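PDB 3D2L: SAM-dependent methyltransferase from Exiguobacterium sibiricum 255-15, which probably transfers a methyl group from S-adenosylmethionine to an acceptor that remains unspecified. Local coordinates for residues A[8-13]-A[180-185]; A[24-29]-A[237-242]; A[84-87]-A[92-95]; A[86-91]-A[100-105]. All coordinates share one frame; numbering follows the deposited sequence.

How the contacts relate
Contacts 2, 3 and 4 all reach the seven-stranded Rossmann-like methyltransferase sheet, whereas contact 1 ties the N-terminal helix to the separate four-stranded antiparallel sheet. Contacts 2 and 4 are buried and apolar, and they touch each other: Trp26 of contact 2 packs on Leu103 of contact 4, with Trp26 CZ3 and Leu103 CD2 3.8 Å apart. Contact 1 is partly buried and also apolar, built on rings and branched side chains. Contact 3 lies at the surface and is the one joined by hydrogen bonds across its segments. It shares Gln86 and Asp87 with contact 4, their centres about 10 Å apart, and lies about 28 Å, centre to centre, from contact 1.

Contact 1: residues A[8-13]-A[180-185]; sequences AYVYDE and FFIEGE
An apolar helix-on-strand contact joins Val10 and Tyr11 of the N-terminal helix to Phe180 and Ile182 at the end of strand 173-183, in the four-stranded antiparallel sheet that accompanies the Rossmann-like methyltransferase fold. Helix segment 9-13 crosses strand segment 180-183 steeply, at 107° between their chain directions. Val10 carries most of the contact on the helix side. Its CG2 sits over one face of the Phe180 ring, 3.8 Å from the ring centroid and offset toward the rim, a CH-pi contact. The other branch serves a different neighbour, because CG1, anti to the carbonyl carbon of Val10 (chi1 -54°), turns toward Ile182. Phe180 also directs an edge at the face of Tyr11; the centroids are 5.6 Å apart and the planes stand at 72°, a T-shaped pair. Phe7 adds another edge-to-face partner to Phe180, which extends the aromatic group beyond the two segments. Tyr9 and Asp12, with Ala8 just beside them, pack against helix 64-76, so the N-terminal helix lies between the methyltransferase core and the antiparallel sheet. Where the helix meets Ile182, Val10 CG1 rests 3.7 Å from Ile182 CG1.

Contact 2: residues A[24-29]-A[237-242]; sequences VAWVLE and FFVAEK
Trp26 and Phe237 meet because their first torsions send the rings into the same layer: CG of Trp26 is anti to the backbone N (chi1 170°), which carries the indole from the helix to the strand, while CG of Phe237 is anti to the carbonyl carbon (chi1 -64°), bringing its ring edge against one face of the indole. This is helix-on-sheet packing in the Rossmann-like methyltransferase fold, with helix 20-30 lying against strand 235-242; segments 24-29 and 237-242 run roughly in the same direction. The rings form a T-shaped pair. An edge of Phe237 faces the six-membered ring of Trp26, with centroids 4.9 Å apart and planes at 78°, and Phe237 CD2 stands 3.5 Å above the indole plane of Trp26, over the centre of its six-membered ring. Phe237 CB adds to the grip, lying 3.6 Å from Trp26 CZ2. The far rim of the indole meets the strand backbone, where Phe238 O lies at the ring edge, near its plane, 3.7 Å from Trp26 CZ2. An alanine here would remove the indole and is likely to leave a gap between helix and strand, with Phe237 and Val239 losing the ring they pack against. Leu134 of the adjacent strand 131-138 also touches Trp26. Val239 runs alongside it, pointing the other way, with Val239 CG2 3.8 Å from Trp26 CZ2.

Contact 3: residues A[84-87]-A[92-95]; sequences WVQD and ELPE
Gln86 reaches across to Glu92 with both ends of its side-chain amide, and the two bonds grip one backbone residue. CG is anti to the carbonyl carbon (chi1 -59°) and the chain runs extended beyond it, which carries the amide from the end of strand 82-85 to the returning loop. Gln86 OE1 accepts from Glu92 N at 2.9 Å, and this bond is fairly straight, with an N-H...O angle of 157°. Gln86 NE2 donates to Glu92 O, also at 2.9 Å, but more bent, at 137°; the donor stands above the carbonyl plane of Glu92, and the oxygen is tilted from the amide plane of Gln86. Together the pair fixes the rotation of the amide. With a leucine in its place, Glu92 N and Glu92 O would probably lose their side-chain mates and the loop its tie to the strand end. Leu93 completes the contact from one branch: Leu93 CD2 packs 3.7 Å from Gln86 NE2. The same methyl meets the exposed Trp84 more distantly, with Leu93 CD2 4.2 Å from Trp84 CD1. The contact lies at the surface on the outermost strand of the seven-stranded methyltransferase sheet, closing the turn that leads on toward strand 97-102. Trp84 and Gln86 are bonded through their backbones to the neighbouring strand 56-61, on which Leu93 also packs, while Val85 turns to helix 64-76.

Contact 4: residues A[86-91]-A[100-105]; sequences QDMREL and ITILCD
Met88, a selenomethionine, and Leu91 lay the loop after strand 82-85 over Ile102 and Ile100 of strand 97-102, a central strand of the Rossmann-like methyltransferase sheet. The closer part is at Met88. Its CG lies between the backbone N and the carbonyl carbon (chi1 58°), and a bend at chi3 (69°) turns the terminal methyl toward the strand, where Met88 CE meets Ile102 CG2 at 4.0 Å. The two side chains approach obliquely, methyl to methyl. Leu91 is a looser partner: its CD1 comes no nearer than 4.4 Å to Ile100 CD1. Ile40 of strand 36-40 touches Leu91, Ile100 and Ile102, so the loop also packs on the adjoining strand of the sheet, and helix 113-126 adds Thr119 against Met88 and Ala123 against Ile100.

Away from the strand the loop is polar, and Glu90 there is exposed. Asp87 forms an Asx turn, its OD1 accepting from Arg89 N at 3.0 Å with an N-H...O angle of 159°; the donor approaches from above the carboxylate plane. The Arg89 guanidinium folds back to the same carboxylate, with NH1 3.1 Å from Asp87 OD2 in a salt bridge and a weak bond from NH1 to OD1. The chemistry therefore divides by side: no hydrogen bond crosses from loop to strand, so their mutual hold is dispersion and burial of methyl groups, while the loop's own shape is held in part by Asp87, whose backbone O also accepts from Glu90 N and whose negative charge is probably offset by the neighbouring arginine.

Contact 1: residues A[8-13]-A[180-185]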
loop_
_atom_site.group_PDB
_atom_site.type_symbol
_atom_site.label_atom_id
_atom_site.label_comp_id
_atom_site.label_asym_id
_atom_site.label_seq_id
_atom_site.Cartn_x
_atom_site.Cartn_y
_atom_site.Cartn_z
ATOM N N ALA A 8 8.460 14.280 -3.362
ATOM C CA ALA A 8 7.384 13.391 -2.923
ATOM C C ALA A 8 5.953 13.913 -3.173
ATOM O O ALA A 8 5.039 13.096 -3.347
ATOM C CB ALA A 8 7.570 12.989 -1.459
ATOM N N TYR A 9 5.746 15.232 -3.220
ATOM C CA TYR A 9 4.394 15.772 -3.549
ATOM C C TYR A 9 3.827 15.386 -4.935
ATOM O O TYR A 9 2.598 15.398 -5.144
ATOM C CB TYR A 9 4.303 17.287 -3.329
ATOM C CG TYR A 9 4.183 17.596 -1.851
ATOM C CD1 TYR A 9 3.012 17.249 -1.138
ATOM C CD2 TYR A 9 5.229 18.200 -1.151
ATOM C CE1 TYR A 9 2.889 17.506 0.235
ATOM C CE2 TYR A 9 5.112 18.471 0.219
ATOM C CZ TYR A 9 3.944 18.116 0.907
ATOM O OH TYR A 9 3.846 18.371 2.262
ATOM N N VAL A 10 4.703 15.024 -5.867
ATOM C CA VAL A 10 4.242 14.596 -7.176
ATOM C C VAL A 10 3.378 13.322 -7.034
ATOM O O VAL A 10 2.485 13.056 -7.865
ATOM C CB VAL A 10 5.417 14.364 -8.172
ATOM C CG1 VAL A 10 6.282 15.609 -8.241
ATOM C CG2 VAL A 10 6.232 13.103 -7.801
ATOM N N TYR A 11 3.642 12.536 -5.988
ATOM C CA TYR A 11 2.849 11.334 -5.733
ATOM C C TYR A 11 1.476 11.708 -5.197
ATOM O O TYR A 11 0.486 11.077 -5.553
ATOM C CB TYR A 11 3.553 10.376 -4.778
ATOM C CG TYR A 11 4.780 9.752 -5.379
ATOM C CD1 TYR A 11 4.674 8.854 -6.451
ATOM C CD2 TYR A 11 6.051 10.036 -4.877
ATOM C CE1 TYR A 11 5.811 8.264 -7.012
ATOM C CE2 TYR A 11 7.192 9.451 -5.428
ATOM C CZ TYR A 11 7.060 8.569 -6.488
ATOM O OH TYR A 11 8.181 7.992 -7.015
ATOM N N ASP A 12 1.407 12.740 -4.367
ATOM C CA ASP A 12 0.116 13.152 -3.824
ATOM C C ASP A 12 -0.789 13.691 -4.923
ATOM O O ASP A 12 -2.014 13.472 -4.899
ATOM C CB ASP A 12 0.297 14.131 -2.673
ATOM C CG ASP A 12 0.729 13.420 -1.382
ATOM O OD1 ASP A 12 0.987 12.205 -1.437
ATOM O OD2 ASP A 12 0.784 14.040 -0.308
ATOM N N GLU A 13 -0.195 14.372 -5.902
ATOM C CA GLU A 13 -0.980 14.858 -7.013
ATOM C C GLU A 13 -1.419 13.667 -7.861
ATOM O O GLU A 13 -2.599 13.508 -8.105
ATOM C CB GLU A 13 -0.219 15.884 -7.821
ATOM C CG GLU A 13 -0.021 17.219 -7.092
ATOM C CD GLU A 13 0.580 18.264 -8.026
ATOM O OE1 GLU A 13 1.567 17.932 -8.756
ATOM O OE2 GLU A 13 0.040 19.395 -8.045
ATOM N N PHE A 180 8.122 12.251 -14.573
ATOM C CA PHE A 180 7.457 13.433 -13.999
ATOM C C PHE A 180 8.101 14.676 -14.573
ATOM O O PHE A 180 9.316 14.720 -14.723
ATOM C CB PHE A 180 7.600 13.481 -12.457
ATOM C CG PHE A 180 6.905 12.339 -11.757
ATOM C CD1 PHE A 180 7.575 11.139 -11.533
ATOM C CD2 PHE A 180 5.557 12.443 -11.412
ATOM C CE1 PHE A 180 6.931 10.056 -10.930
ATOM C CE2 PHE A 180 4.902 11.364 -10.793
ATOM C CZ PHE A 180 5.592 10.172 -10.569
ATOM N N PHE A 181 7.281 15.665 -14.915
ATOM C CA PHE A 181 7.750 16.980 -15.313
ATOM C C PHE A 181 7.256 17.870 -14.207
ATOM O O PHE A 181 6.044 18.073 -14.067
ATOM C CB PHE A 181 7.216 17.420 -16.671
ATOM C CG PHE A 181 7.783 16.645 -17.785
ATOM C CD1 PHE A 181 9.058 16.906 -18.225
ATOM C CD2 PHE A 181 7.059 15.607 -18.359
ATOM C CE1 PHE A 181 9.608 16.161 -19.249
ATOM C CE2 PHE A 181 7.590 14.859 -19.383
ATOM C CZ PHE A 181 8.866 15.131 -19.826
ATOM N N ILE A 182 8.192 18.354 -13.393
ATOM C CA ILE A 182 7.881 19.178 -12.244
ATOM C C ILE A 182 8.204 20.622 -12.563
ATOM O O ILE A 182 9.330 20.944 -12.995
ATOM C CB ILE A 182 8.689 18.768 -10.972
ATOM C CG1 ILE A 182 8.543 17.282 -10.674
ATOM C CG2 ILE A 182 8.257 19.596 -9.767
ATOM C CD1 ILE A 182 9.520 16.422 -11.387
ATOM N N GLU A 183 7.221 21.488 -12.308
ATOM C CA GLU A 183 7.345 22.907 -12.566
ATOM C C GLU A 183 8.238 23.517 -11.501
ATOM O O GLU A 183 8.053 23.229 -10.329
ATOM C CB GLU A 183 5.974 23.579 -12.483
ATOM C CG GLU A 183 5.965 25.012 -13.038
ATOM C CD GLU A 183 4.609 25.677 -12.875
ATOM O OE1 GLU A 183 3.801 25.195 -12.049
ATOM O OE2 GLU A 183 4.347 26.666 -13.584
ATOM N N GLY A 184 9.180 24.359 -11.910
ATOM C CA GLY A 184 10.062 25.045 -10.984
ATOM C C GLY A 184 9.553 26.445 -10.711
ATOM O O GLY A 184 8.572 26.898 -11.319
ATOM N N GLU A 185 10.245 27.136 -9.799
ATOM C CA GLU A 185 9.918 28.518 -9.429
ATOM C C GLU A 185 9.859 29.444 -10.636
ATOM O O GLU A 185 9.071 30.379 -10.650
ATOM C CB GLU A 185 10.922 29.064 -8.394
#

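Contact 2: residues A[24-29]-A[237-242]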
loop_
_atom_site.group_PDB
_atom_site.type_symbol
_atom_site.label_atom_id
_atom_site.label_comp_id
_atom_site.label_asym_id
_atom_site.label_seq_id
_atom_site.Cartn_x
_atom_site.Cartn_y
_atom_site.Cartn_z
ATOM N N VAL A 24 -10.301 3.043 4.112
ATOM C CA VAL A 24 -10.512 3.298 5.529
ATOM C C VAL A 24 -11.846 2.723 5.973
ATOM O O VAL A 24 -11.924 2.106 7.042
ATOM C CB VAL A 24 -10.422 4.817 5.850
ATOM C CG1 VAL A 24 -10.774 5.094 7.298
ATOM C CG2 VAL A 24 -9.035 5.304 5.544
ATOM N N ALA A 25 -12.895 2.876 5.159
ATOM C CA ALA A 25 -14.202 2.328 5.520
ATOM C C ALA A 25 -14.113 0.809 5.671
ATOM O O ALA A 25 -14.744 0.227 6.546
ATOM C CB ALA A 25 -15.297 2.751 4.499
ATOM N N TRP A 26 -13.266 0.182 4.856
ATOM C CA TRP A 26 -13.037 -1.271 4.910
ATOM C C TRP A 26 -12.292 -1.685 6.183
ATOM O O TRP A 26 -12.669 -2.641 6.849
ATOM C CB TRP A 26 -12.279 -1.717 3.646
ATOM C CG TRP A 26 -11.774 -3.130 3.686
ATOM C CD1 TRP A 26 -12.516 -4.248 3.774
ATOM C CD2 TRP A 26 -10.417 -3.557 3.600
ATOM N NE1 TRP A 26 -11.716 -5.347 3.795
ATOM C CE2 TRP A 26 -10.419 -4.962 3.685
ATOM C CE3 TRP A 26 -9.198 -2.893 3.479
ATOM C CZ2 TRP A 26 -9.254 -5.729 3.607
ATOM C CZ3 TRP A 26 -8.019 -3.664 3.413
ATOM C CH2 TRP A 26 -8.070 -5.073 3.471
ATOM N N VAL A 27 -11.252 -0.941 6.538
ATOM C CA VAL A 27 -10.500 -1.218 7.754
ATOM C C VAL A 27 -11.486 -1.123 8.939
ATOM O O VAL A 27 -11.475 -1.974 9.817
ATOM C CB VAL A 27 -9.255 -0.283 7.925
ATOM C CG1 VAL A 27 -8.547 -0.515 9.305
ATOM C CG2 VAL A 27 -8.228 -0.453 6.740
ATOM N N LEU A 28 -12.344 -0.100 8.939
ATOM C CA LEU A 28 -13.347 0.098 10.007
ATOM C C LEU A 28 -14.292 -1.110 10.183
ATOM O O LEU A 28 -14.805 -1.347 11.284
ATOM C CB LEU A 28 -14.102 1.393 9.756
ATOM C CG LEU A 28 -13.285 2.640 10.082
ATOM C CD1 LEU A 28 -13.928 3.862 9.536
ATOM C CD2 LEU A 28 -13.079 2.766 11.597
ATOM N N GLU A 29 -14.512 -1.877 9.110
ATOM C CA GLU A 29 -15.329 -3.090 9.180
ATOM C C GLU A 29 -14.621 -4.252 9.834
ATOM O O GLU A 29 -15.283 -5.191 10.277
ATOM C CB GLU A 29 -15.738 -3.552 7.782
ATOM C CG GLU A 29 -16.520 -2.530 7.003
ATOM C CD GLU A 29 -16.857 -3.006 5.579
ATOM O OE1 GLU A 29 -16.141 -3.898 5.033
ATOM O OE2 GLU A 29 -17.836 -2.460 5.019
ATOM N N PHE A 237 -8.857 -8.088 -1.632
ATOM C CA PHE A 237 -8.680 -7.694 -0.252
ATOM C C PHE A 237 -8.606 -8.924 0.613
ATOM O O PHE A 237 -9.408 -9.837 0.457
ATOM C CB PHE A 237 -9.857 -6.794 0.193
ATOM C CG PHE A 237 -9.934 -5.493 -0.560
ATOM C CD1 PHE A 237 -10.344 -5.471 -1.881
ATOM C CD2 PHE A 237 -9.603 -4.293 0.050
ATOM C CE1 PHE A 237 -10.393 -4.272 -2.593
ATOM C CE2 PHE A 237 -9.663 -3.090 -0.666
ATOM C CZ PHE A 237 -10.068 -3.096 -1.985
ATOM N N PHE A 238 -7.641 -8.943 1.531
ATOM C CA PHE A 238 -7.441 -10.077 2.449
ATOM C C PHE A 238 -7.533 -9.608 3.870
ATOM O O PHE A 238 -6.955 -8.580 4.216
ATOM C CB PHE A 238 -6.046 -10.646 2.301
ATOM C CG PHE A 238 -5.822 -11.336 1.010
ATOM C CD1 PHE A 238 -5.623 -10.600 -0.150
ATOM C CD2 PHE A 238 -5.797 -12.703 0.958
ATOM C CE1 PHE A 238 -5.423 -11.252 -1.366
ATOM C CE2 PHE A 238 -5.595 -13.361 -0.254
ATOM C CZ PHE A 238 -5.431 -12.628 -1.397
ATOM N N VAL A 239 -8.201 -10.397 4.702
ATOM C CA VAL A 239 -8.284 -10.137 6.126
ATOM C C VAL A 239 -7.820 -11.428 6.732
ATOM O O VAL A 239 -8.358 -12.507 6.403
ATOM C CB VAL A 239 -9.733 -9.793 6.625
ATOM C CG1 VAL A 239 -9.728 -9.491 8.153
ATOM C CG2 VAL A 239 -10.296 -8.607 5.839
ATOM N N ALA A 240 -6.815 -11.333 7.605
ATOM C CA ALA A 240 -6.235 -12.517 8.274
ATOM C C ALA A 240 -6.056 -12.216 9.751
ATOM O O ALA A 240 -5.905 -11.052 10.151
ATOM C CB ALA A 240 -4.895 -12.923 7.624
ATOM N N GLU A 241 -6.108 -13.254 10.584
ATOM C CA GLU A 241 -5.956 -13.058 12.016
ATOM C C GLU A 241 -4.885 -13.982 12.599
ATOM O O GLU A 241 -4.806 -15.154 12.255
ATOM C CB GLU A 241 -7.293 -13.300 12.684
ATOM C CG GLU A 241 -7.274 -13.174 14.165
ATOM C CD GLU A 241 -8.630 -13.383 14.732
ATOM O OE1 GLU A 241 -9.546 -12.656 14.294
ATOM O OE2 GLU A 241 -8.776 -14.265 15.601
ATOM N N LYS A 242 -4.073 -13.445 13.504
ATOM C CA LYS A 242 -3.009 -14.223 14.087
ATOM C C LYS A 242 -3.613 -15.290 14.989
ATOM O O LYS A 242 -4.409 -14.976 15.865
ATOM C CB LYS A 242 -2.053 -13.359 14.920
ATOM C CG LYS A 242 -0.843 -14.191 15.365
ATOM C CD LYS A 242 0.216 -13.453 16.071
ATOM C CE LYS A 242 1.336 -14.427 16.551
ATOM N NZ LYS A 242 2.286 -13.619 17.321
#

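Contact 3: residues A[84-87]-A[92-95]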
loop_
_atom_site.group_PDB
_atom_site.type_symbol
_atom_site.label_atom_id
_atom_site.label_comp_id
_atom_site.label_asym_id
_atom_site.label_seq_id
_atom_site.Cartn_x
_atom_site.Cartn_y
_atom_site.Cartn_z
ATOM N N TRP A 84 8.052 6.041 10.869
ATOM C CA TRP A 84 9.387 5.514 11.000
ATOM C C TRP A 84 9.823 4.876 9.701
ATOM O O TRP A 84 8.968 4.357 8.964
ATOM C CB TRP A 84 9.448 4.468 12.109
ATOM C CG TRP A 84 9.017 4.954 13.479
ATOM C CD1 TRP A 84 7.894 4.591 14.162
ATOM C CD2 TRP A 84 9.717 5.887 14.329
ATOM N NE1 TRP A 84 7.864 5.216 15.384
ATOM C CE2 TRP A 84 8.958 6.033 15.503
ATOM C CE3 TRP A 84 10.889 6.648 14.184
ATOM C CZ2 TRP A 84 9.342 6.885 16.542
ATOM C CZ3 TRP A 84 11.278 7.480 15.216
ATOM C CH2 TRP A 84 10.501 7.597 16.382
ATOM N N VAL A 85 11.132 4.961 9.417
ATOM C CA VAL A 85 11.723 4.394 8.186
ATOM C C VAL A 85 12.060 2.949 8.485
ATOM O O VAL A 85 12.902 2.670 9.322
ATOM C CB VAL A 85 12.987 5.146 7.742
ATOM C CG1 VAL A 85 13.670 4.459 6.530
ATOM C CG2 VAL A 85 12.642 6.618 7.447
ATOM N N GLN A 86 11.354 2.030 7.843
ATOM C CA GLN A 86 11.585 0.611 8.044
ATOM C C GLN A 86 11.106 -0.134 6.823
ATOM O O GLN A 86 10.191 0.284 6.155
ATOM C CB GLN A 86 10.806 0.043 9.244
ATOM C CG GLN A 86 11.070 0.631 10.608
ATOM C CD GLN A 86 10.356 -0.139 11.727
ATOM O OE1 GLN A 86 9.952 -1.283 11.554
ATOM N NE2 GLN A 86 10.208 0.504 12.882
ATOM N N ASP A 87 11.730 -1.265 6.581
ATOM C CA ASP A 87 11.395 -2.166 5.489
ATOM C C ASP A 87 10.279 -3.092 6.028
ATOM O O ASP A 87 10.434 -3.613 7.137
ATOM C CB ASP A 87 12.676 -2.940 5.189
ATOM C CG ASP A 87 12.576 -3.831 3.986
ATOM O OD1 ASP A 87 11.479 -4.352 3.680
ATOM O OD2 ASP A 87 13.639 -4.040 3.364
ATOM N N GLU A 92 9.788 -3.715 13.060
ATOM C CA GLU A 92 10.143 -3.841 14.444
ATOM C C GLU A 92 9.652 -2.609 15.169
ATOM O O GLU A 92 10.189 -1.514 14.988
ATOM C CB GLU A 92 11.642 -4.068 14.599
ATOM C CG GLU A 92 12.005 -4.514 16.017
ATOM C CD GLU A 92 13.353 -5.199 16.094
ATOM O OE1 GLU A 92 14.075 -5.250 15.071
ATOM O OE2 GLU A 92 13.672 -5.686 17.184
ATOM N N LEU A 93 8.584 -2.799 15.941
ATOM C CA LEU A 93 7.979 -1.736 16.721
ATOM C C LEU A 93 8.055 -2.132 18.177
ATOM O O LEU A 93 7.945 -3.307 18.505
ATOM C CB LEU A 93 6.545 -1.494 16.266
ATOM C CG LEU A 93 6.471 -0.925 14.849
ATOM C CD1 LEU A 93 5.067 -1.015 14.304
ATOM C CD2 LEU A 93 6.992 0.541 14.798
ATOM N N PRO A 94 8.280 -1.152 19.054
ATOM C CA PRO A 94 8.412 -1.433 20.483
ATOM C C PRO A 94 7.082 -1.650 21.188
ATOM O O PRO A 94 6.989 -2.516 22.064
ATOM C CB PRO A 94 9.105 -0.177 21.019
ATOM C CG PRO A 94 8.685 0.921 20.070
ATOM C CD PRO A 94 8.459 0.281 18.743
ATOM N N GLU A 95 6.069 -0.864 20.819
ATOM C CA GLU A 95 4.751 -0.960 21.444
ATOM C C GLU A 95 3.890 -1.957 20.676
ATOM O O GLU A 95 4.053 -2.131 19.463
ATOM C CB GLU A 95 4.063 0.418 21.506
ATOM C CG GLU A 95 4.843 1.483 22.305
#

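Contact 4: residues A[86-91]-A[100-105]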
loop_
_atom_site.group_PDB
_atom_site.type_symbol
_atom_site.label_atom_id
_atom_site.label_comp_id
_atom_site.label_asym_id
_atom_site.label_seq_id
_atom_site.Cartn_x
_atom_site.Cartn_y
_atom_site.Cartn_z
ATOM N N GLN A 86 11.354 2.030 7.843
ATOM C CA GLN A 86 11.585 0.611 8.044
ATOM C C GLN A 86 11.106 -0.134 6.823
ATOM O O GLN A 86 10.191 0.284 6.155
ATOM C CB GLN A 86 10.806 0.043 9.244
ATOM C CG GLN A 86 11.070 0.631 10.608
ATOM C CD GLN A 86 10.356 -0.139 11.727
ATOM O OE1 GLN A 86 9.952 -1.283 11.554
ATOM N NE2 GLN A 86 10.208 0.504 12.882
ATOM N N ASP A 87 11.730 -1.265 6.581
ATOM C CA ASP A 87 11.395 -2.166 5.489
ATOM C C ASP A 87 10.279 -3.092 6.028
ATOM O O ASP A 87 10.434 -3.613 7.137
ATOM C CB ASP A 87 12.676 -2.940 5.189
ATOM C CG ASP A 87 12.576 -3.831 3.986
ATOM O OD1 ASP A 87 11.479 -4.352 3.680
ATOM O OD2 ASP A 87 13.639 -4.040 3.364
HETATM N N MSE A 88 9.187 -3.304 5.261
HETATM C CA MSE A 88 8.048 -4.177 5.697
HETATM C C MSE A 88 8.473 -5.600 5.928
HETATM O O MSE A 88 7.845 -6.304 6.691
HETATM C CB MSE A 88 6.847 -4.174 4.728
HETATM C CG MSE A 88 7.152 -4.595 3.316
HETATM SE SE MSE A 88 5.509 -4.675 2.328
HETATM C CE MSE A 88 5.079 -2.640 2.263
ATOM N N ARG A 89 9.533 -6.056 5.272
ATOM C CA ARG A 89 9.981 -7.403 5.633
ATOM C C ARG A 89 10.715 -7.564 6.932
ATOM O O ARG A 89 11.038 -8.694 7.290
ATOM C CB ARG A 89 10.828 -8.104 4.623
ATOM C CG ARG A 89 11.562 -7.401 3.752
ATOM C CD ARG A 89 10.981 -7.581 2.386
ATOM N NE ARG A 89 12.157 -7.794 1.576
ATOM C CZ ARG A 89 12.869 -6.862 0.954
ATOM N NH1 ARG A 89 12.494 -5.594 0.975
ATOM N NH2 ARG A 89 13.963 -7.244 0.270
ATOM N N GLU A 90 11.018 -6.471 7.607
ATOM C CA GLU A 90 11.726 -6.542 8.866
ATOM C C GLU A 90 11.176 -5.527 9.820
ATOM O O GLU A 90 11.924 -4.761 10.415
ATOM C CB GLU A 90 13.249 -6.373 8.639
ATOM C CG GLU A 90 13.600 -5.206 7.751
ATOM C CD GLU A 90 15.102 -5.029 7.482
ATOM O OE1 GLU A 90 15.812 -6.047 7.290
ATOM O OE2 GLU A 90 15.551 -3.851 7.410
ATOM N N LEU A 91 9.853 -5.516 9.987
ATOM C CA LEU A 91 9.236 -4.569 10.912
ATOM C C LEU A 91 9.683 -4.800 12.318
ATOM O O LEU A 91 9.875 -5.935 12.749
ATOM C CB LEU A 91 7.726 -4.685 10.964
ATOM C CG LEU A 91 6.966 -4.409 9.705
ATOM C CD1 LEU A 91 5.502 -4.646 10.051
ATOM C CD2 LEU A 91 7.275 -2.966 9.273
ATOM N N ILE A 100 -2.229 -4.754 11.555
ATOM C CA ILE A 100 -1.284 -4.269 10.553
ATOM C C ILE A 100 -2.035 -4.086 9.253
ATOM O O ILE A 100 -2.767 -4.979 8.814
ATOM C CB ILE A 100 -0.058 -5.249 10.379
ATOM C CG1 ILE A 100 0.806 -5.222 11.618
ATOM C CG2 ILE A 100 0.800 -4.904 9.135
ATOM C CD1 ILE A 100 1.799 -6.376 11.616
ATOM N N THR A 101 -1.882 -2.907 8.634
ATOM C CA THR A 101 -2.484 -2.647 7.355
ATOM C C THR A 101 -1.402 -2.427 6.302
ATOM O O THR A 101 -0.422 -1.709 6.521
ATOM C CB THR A 101 -3.483 -1.435 7.379
ATOM O OG1 THR A 101 -2.834 -0.262 7.918
ATOM C CG2 THR A 101 -4.694 -1.794 8.242
ATOM N N ILE A 102 -1.618 -3.018 5.134
ATOM C CA ILE A 102 -0.690 -2.866 4.012
ATOM C C ILE A 102 -1.575 -2.577 2.828
ATOM O O ILE A 102 -2.036 -3.464 2.115
ATOM C CB ILE A 102 0.176 -4.112 3.759
ATOM C CG1 ILE A 102 0.681 -4.710 5.062
ATOM C CG2 ILE A 102 1.312 -3.741 2.851
ATOM C CD1 ILE A 102 1.666 -5.867 4.828
ATOM N N LEU A 103 -1.788 -1.294 2.615
ATOM C CA LEU A 103 -2.813 -0.829 1.713
ATOM C C LEU A 103 -2.366 -0.327 0.370
ATOM O O LEU A 103 -1.194 -0.013 0.154
ATOM C CB LEU A 103 -3.599 0.292 2.426
ATOM C CG LEU A 103 -4.175 0.009 3.802
ATOM C CD1 LEU A 103 -4.862 1.299 4.322
ATOM C CD2 LEU A 103 -5.146 -1.148 3.772
ATOM N N CYS A 104 -3.345 -0.294 -0.544
ATOM C CA CYS A 104 -3.184 0.241 -1.894
ATOM C C CYS A 104 -2.068 -0.435 -2.681
ATOM O O CYS A 104 -1.216 0.218 -3.248
ATOM C CB CYS A 104 -2.961 1.733 -1.824
ATOM S SG CYS A 104 -4.262 2.568 -0.803
ATOM N N ASP A 105 -2.117 -1.761 -2.727
ATOM C CA ASP A 105 -1.151 -2.579 -3.469
ATOM C C ASP A 105 0.320 -2.366 -3.105
ATOM O O ASP A 105 1.238 -2.745 -3.860
ATOM C CB ASP A 105 -1.388 -2.565 -5.005
ATOM C CG ASP A 105 -1.382 -1.163 -5.622
ATOM O OD1 ASP A 105 -2.446 -0.529 -5.616
ATOM O OD2 ASP A 105 -0.342 -0.717 -6.149
#